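Local coordinates for protein 3-hydroxyacyl-CoA dehydrogenase (Archaeoglobus fulgidus, PDB 1ZEJ) that probably works as an NAD-dependent dehydrogenase of the 3-hydroxyacyl-CoA dehydrogenase family, oxidising a hydroxyl group of its substrate, possibly L-gulonate or a hydroxyacyl-CoA, at residues G258-G261 against V262-K266; D222-L226 against D227-Y231. All blocks are in the same frame, centred on the assembly; numbering follows the deposited sequence.

Interaction 1 (G258-G261 against V262-K266); sequences GEVG and VKAGK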
# COMPACT_ATOMS: atom_id res chain seq x y z
N GLY A 258 25.79 -9.59 5.00
CA GLY A 258 25.01 -10.74 5.47
C GLY A 258 23.72 -10.37 6.21
O GLY A 258 23.10 -11.22 6.85
N GLU A 259 23.32 -9.10 6.11
CA GLU A 259 22.10 -8.62 6.75
C GLU A 259 20.95 -8.79 5.75
O GLU A 259 20.43 -7.80 5.21
CB GLU A 259 22.26 -7.15 7.19
CG GLU A 259 23.44 -6.90 8.12
CD GLU A 259 23.71 -5.42 8.41
OE1 GLU A 259 23.07 -4.53 7.81
OE2 GLU A 259 24.58 -5.15 9.26
N VAL A 260 20.57 -10.04 5.54
CA VAL A 260 19.65 -10.42 4.47
C VAL A 260 18.17 -10.50 4.89
O VAL A 260 17.31 -10.76 4.06
CB VAL A 260 20.08 -11.76 3.79
CG1 VAL A 260 21.42 -11.58 3.07
CG2 VAL A 260 20.14 -12.93 4.80
N GLY A 261 17.88 -10.27 6.18
CA GLY A 261 16.52 -10.19 6.68
C GLY A 261 16.24 -11.04 7.89
O GLY A 261 17.14 -11.39 8.66
N VAL A 262 14.97 -11.38 8.06
CA VAL A 262 14.48 -12.17 9.20
C VAL A 262 15.27 -13.47 9.38
O VAL A 262 15.59 -13.86 10.51
CB VAL A 262 12.95 -12.50 9.04
CG1 VAL A 262 12.47 -13.45 10.09
CG2 VAL A 262 12.13 -11.21 9.09
N LYS A 263 15.62 -14.12 8.27
CA LYS A 263 16.38 -15.38 8.32
C LYS A 263 17.76 -15.22 8.97
O LYS A 263 18.27 -16.14 9.63
CB LYS A 263 16.49 -16.01 6.92
CG LYS A 263 17.65 -15.49 6.05
CD LYS A 263 17.51 -15.91 4.57
CE LYS A 263 16.88 -14.82 3.74
NZ LYS A 263 16.86 -15.13 2.27
N ALA A 264 18.36 -14.04 8.82
CA ALA A 264 19.65 -13.74 9.44
C ALA A 264 19.49 -12.97 10.75
O ALA A 264 20.46 -12.63 11.40
CB ALA A 264 20.52 -12.96 8.49
N GLY A 265 18.25 -12.72 11.15
CA GLY A 265 17.97 -12.01 12.37
C GLY A 265 18.18 -10.52 12.21
O GLY A 265 18.07 -9.79 13.19
N LYS A 266 18.49 -10.07 10.99
CA LYS A 266 18.82 -8.66 10.74
C LYS A 266 18.76 -8.35 9.26
O LYS A 266 19.42 -8.99 8.45
CB LYS A 266 20.21 -8.29 11.30
CG LYS A 266 20.53 -6.77 11.24
CD LYS A 266 21.98 -6.50 11.68
CE LYS A 266 22.15 -5.22 12.45
NZ LYS A 266 21.64 -3.99 11.77
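Gly261 and Lys266 pair their backbones as a single antiparallel, hydrogen-bonded bridge, with Gly261 N giving a bond of 3.0 Å to Lys266 O and Lys266 N returning one to Gly261 O. That same Gly261 O also takes Ala264 N at 2.9 Å, and the two donors come in on opposite faces of its carbonyl plane. Gly261 O thus holds both the end of the short 3-10 segment 262-264, through Ala264, and Lys266 beyond it. A side chain at Gly261 would run into Val262 N and the preceding carbonyl, so its backbone angles call for glycine. On one flank Glu259 and Lys266 lie side by side and point the same way: the carboxylate is carried out on an extended chain, and its OE2 sits 3.8 Å from Lys266 CD. The charged ends are too far apart for a salt bridge, with OE2 of Glu259 4.0 Å from NZ of Lys266; the carboxylate's firmer partner is Lys254, which takes OE1. The bridge is bulged on both sides, Val260 and Gly261 facing Lys266 as a classic beta bulge while Gly265 and Lys266 face Gly261 as a G1 bulge, in the loop that joins helix 249-256 to helix 275-290. With Glu259 cut back to an alanine, Lys254 is likely to lose its salt-bridge mate and the aliphatic part of Lys266 the chain that lies alongside it. On the other flank the CG2 methyl of Val260 does the touching. Chi1 of -65° turns CG1 anti to the carbonyl carbon and leaves CG2 between the backbone N and that carbon, where it meets Ala264 CB at 3.7 Å and Lys263 CG at 3.8 Å. Lys263 crosses this valine at about a right angle, its chain bending at chi3 on the way to Asp227.

Interaction 2 (D222-L226 against D227-Y231); sequences DYIGL and DVAYY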
# COMPACT_ATOMS: atom_id res chain seq x y z
N ASP A 222 12.17 -7.61 4.58
CA ASP A 222 12.98 -8.44 5.49
C ASP A 222 12.51 -9.90 5.53
O ASP A 222 13.30 -10.81 5.66
CB ASP A 222 12.97 -7.88 6.93
CG ASP A 222 13.97 -6.72 7.12
OD1 ASP A 222 14.92 -6.61 6.31
OD2 ASP A 222 13.81 -5.94 8.09
N TYR A 223 11.20 -10.09 5.48
CA TYR A 223 10.59 -11.41 5.46
C TYR A 223 10.73 -12.08 4.10
O TYR A 223 10.93 -13.29 4.03
CB TYR A 223 9.11 -11.29 5.76
CG TYR A 223 8.83 -11.07 7.19
CD1 TYR A 223 8.80 -12.13 8.06
CD2 TYR A 223 8.65 -9.80 7.69
CE1 TYR A 223 8.54 -11.94 9.39
CE2 TYR A 223 8.41 -9.61 9.02
CZ TYR A 223 8.36 -10.73 9.85
OH TYR A 223 8.13 -10.55 11.17
N ILE A 224 10.57 -11.30 3.03
CA ILE A 224 10.87 -11.77 1.67
C ILE A 224 12.32 -12.26 1.63
O ILE A 224 12.60 -13.35 1.13
CB ILE A 224 10.61 -10.66 0.60
CG1 ILE A 224 9.11 -10.59 0.29
CG2 ILE A 224 11.38 -10.90 -0.72
CD1 ILE A 224 8.69 -9.26 -0.29
N GLY A 225 13.23 -11.45 2.18
CA GLY A 225 14.66 -11.72 2.12
C GLY A 225 15.28 -10.68 1.22
O GLY A 225 14.86 -10.51 0.08
N LEU A 226 16.23 -9.93 1.77
CA LEU A 226 16.87 -8.86 1.02
C LEU A 226 17.69 -9.41 -0.13
O LEU A 226 17.70 -8.81 -1.19
CB LEU A 226 17.76 -8.00 1.93
CG LEU A 226 17.11 -6.80 2.59
CD1 LEU A 226 15.80 -7.12 3.28
CD2 LEU A 226 18.12 -6.11 3.55
N ASP A 227 18.41 -10.53 0.10
CA ASP A 227 19.10 -11.26 -0.97
C ASP A 227 18.13 -11.72 -2.09
O ASP A 227 18.38 -11.52 -3.29
CB ASP A 227 19.92 -12.43 -0.39
CG ASP A 227 19.09 -13.37 0.50
OD1 ASP A 227 17.96 -13.03 0.94
OD2 ASP A 227 19.57 -14.46 0.76
N VAL A 228 17.00 -12.31 -1.67
CA VAL A 228 15.98 -12.75 -2.60
C VAL A 228 15.50 -11.57 -3.43
O VAL A 228 15.45 -11.66 -4.66
CB VAL A 228 14.78 -13.39 -1.84
CG1 VAL A 228 13.58 -13.53 -2.75
CG2 VAL A 228 15.19 -14.74 -1.29
N ALA A 229 15.20 -10.46 -2.76
CA ALA A 229 14.70 -9.28 -3.44
C ALA A 229 15.71 -8.67 -4.40
O ALA A 229 15.35 -8.27 -5.49
CB ALA A 229 14.23 -8.24 -2.41
N TYR A 230 16.98 -8.61 -4.01
CA TYR A 230 17.98 -8.03 -4.87
C TYR A 230 18.16 -8.82 -6.17
O TYR A 230 18.19 -8.24 -7.25
CB TYR A 230 19.32 -7.95 -4.16
CG TYR A 230 20.31 -7.08 -4.91
CD1 TYR A 230 20.27 -5.69 -4.79
CD2 TYR A 230 21.28 -7.64 -5.74
CE1 TYR A 230 21.14 -4.88 -5.48
CE2 TYR A 230 22.17 -6.82 -6.43
CZ TYR A 230 22.08 -5.44 -6.29
OH TYR A 230 22.95 -4.59 -6.95
N TYR A 231 18.32 -10.13 -6.05
CA TYR A 231 18.45 -11.01 -7.22
C TYR A 231 17.13 -11.10 -8.00
O TYR A 231 17.15 -11.20 -9.20
CB TYR A 231 18.96 -12.39 -6.80
CG TYR A 231 20.35 -12.35 -6.21
CD1 TYR A 231 21.44 -11.93 -6.96
CD2 TYR A 231 20.57 -12.74 -4.88
CE1 TYR A 231 22.71 -11.88 -6.41
CE2 TYR A 231 21.82 -12.70 -4.32
CZ TYR A 231 22.90 -12.27 -5.08
OH TYR A 231 24.16 -12.24 -4.51
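Gly225 O receives Ala229 N at 2.9 Å with an N-H...O angle of 158°, the first i to i+4 bond of helix 226-240, and Leu226 O takes Tyr230 N in the same way one residue on. Gly225 is the N-cap of that helix and also the residue where helix 197-224 lets go, its phi positive at 111°. A CB here would press on Asp227 OD1 and Val228 CG2 and jam against the carbonyl of Ile224, so the break between the helices needs a glycine. Across the break, Ile224 puts its CG2 methyl 4.0 Å from CG1 of Val228, the two side chains crossing at about a right angle, and the same methyl lies 4.2 Å from Ala229 CB. Asp227 turns its carboxylate back toward the start of the helix, OD1 lying 3.6 Å from Leu226 N: chi1 of 53° holds CG between its own N and carbonyl carbon, and OD1 takes a weak bond from Val228 N besides its stronger partner, Lys263. A carboxylate here, close to first-turn amides, which have no carbonyl of the helix before them to bind, would be expected to suit the positive end of the helix dipole.

In the fold
Interactions 1 and 2 lie with their centres 9 Å apart and touch directly, the bulged loop 258-266 resting on the break between helices 197-224 and 226-240. Leu226 N and Val260 O, 2.7 Å apart, form a probable hydrogen bond; the salt bridge from Lys263 NZ to Asp227 OD1 is also 2.7 Å long. Apolar packing completes the join, with Val262 CG2 against Tyr223 CD1 at 3.6 Å. A further backbone bond ties Val262 to Asp222, whose carboxylate also accepts bonds from Ile268, Tyr269 and Tyr271. Both contacts belong to the C-terminal domain of the family, away from the predicted NAD-binding residues and from His129, predicted to be important for catalysis.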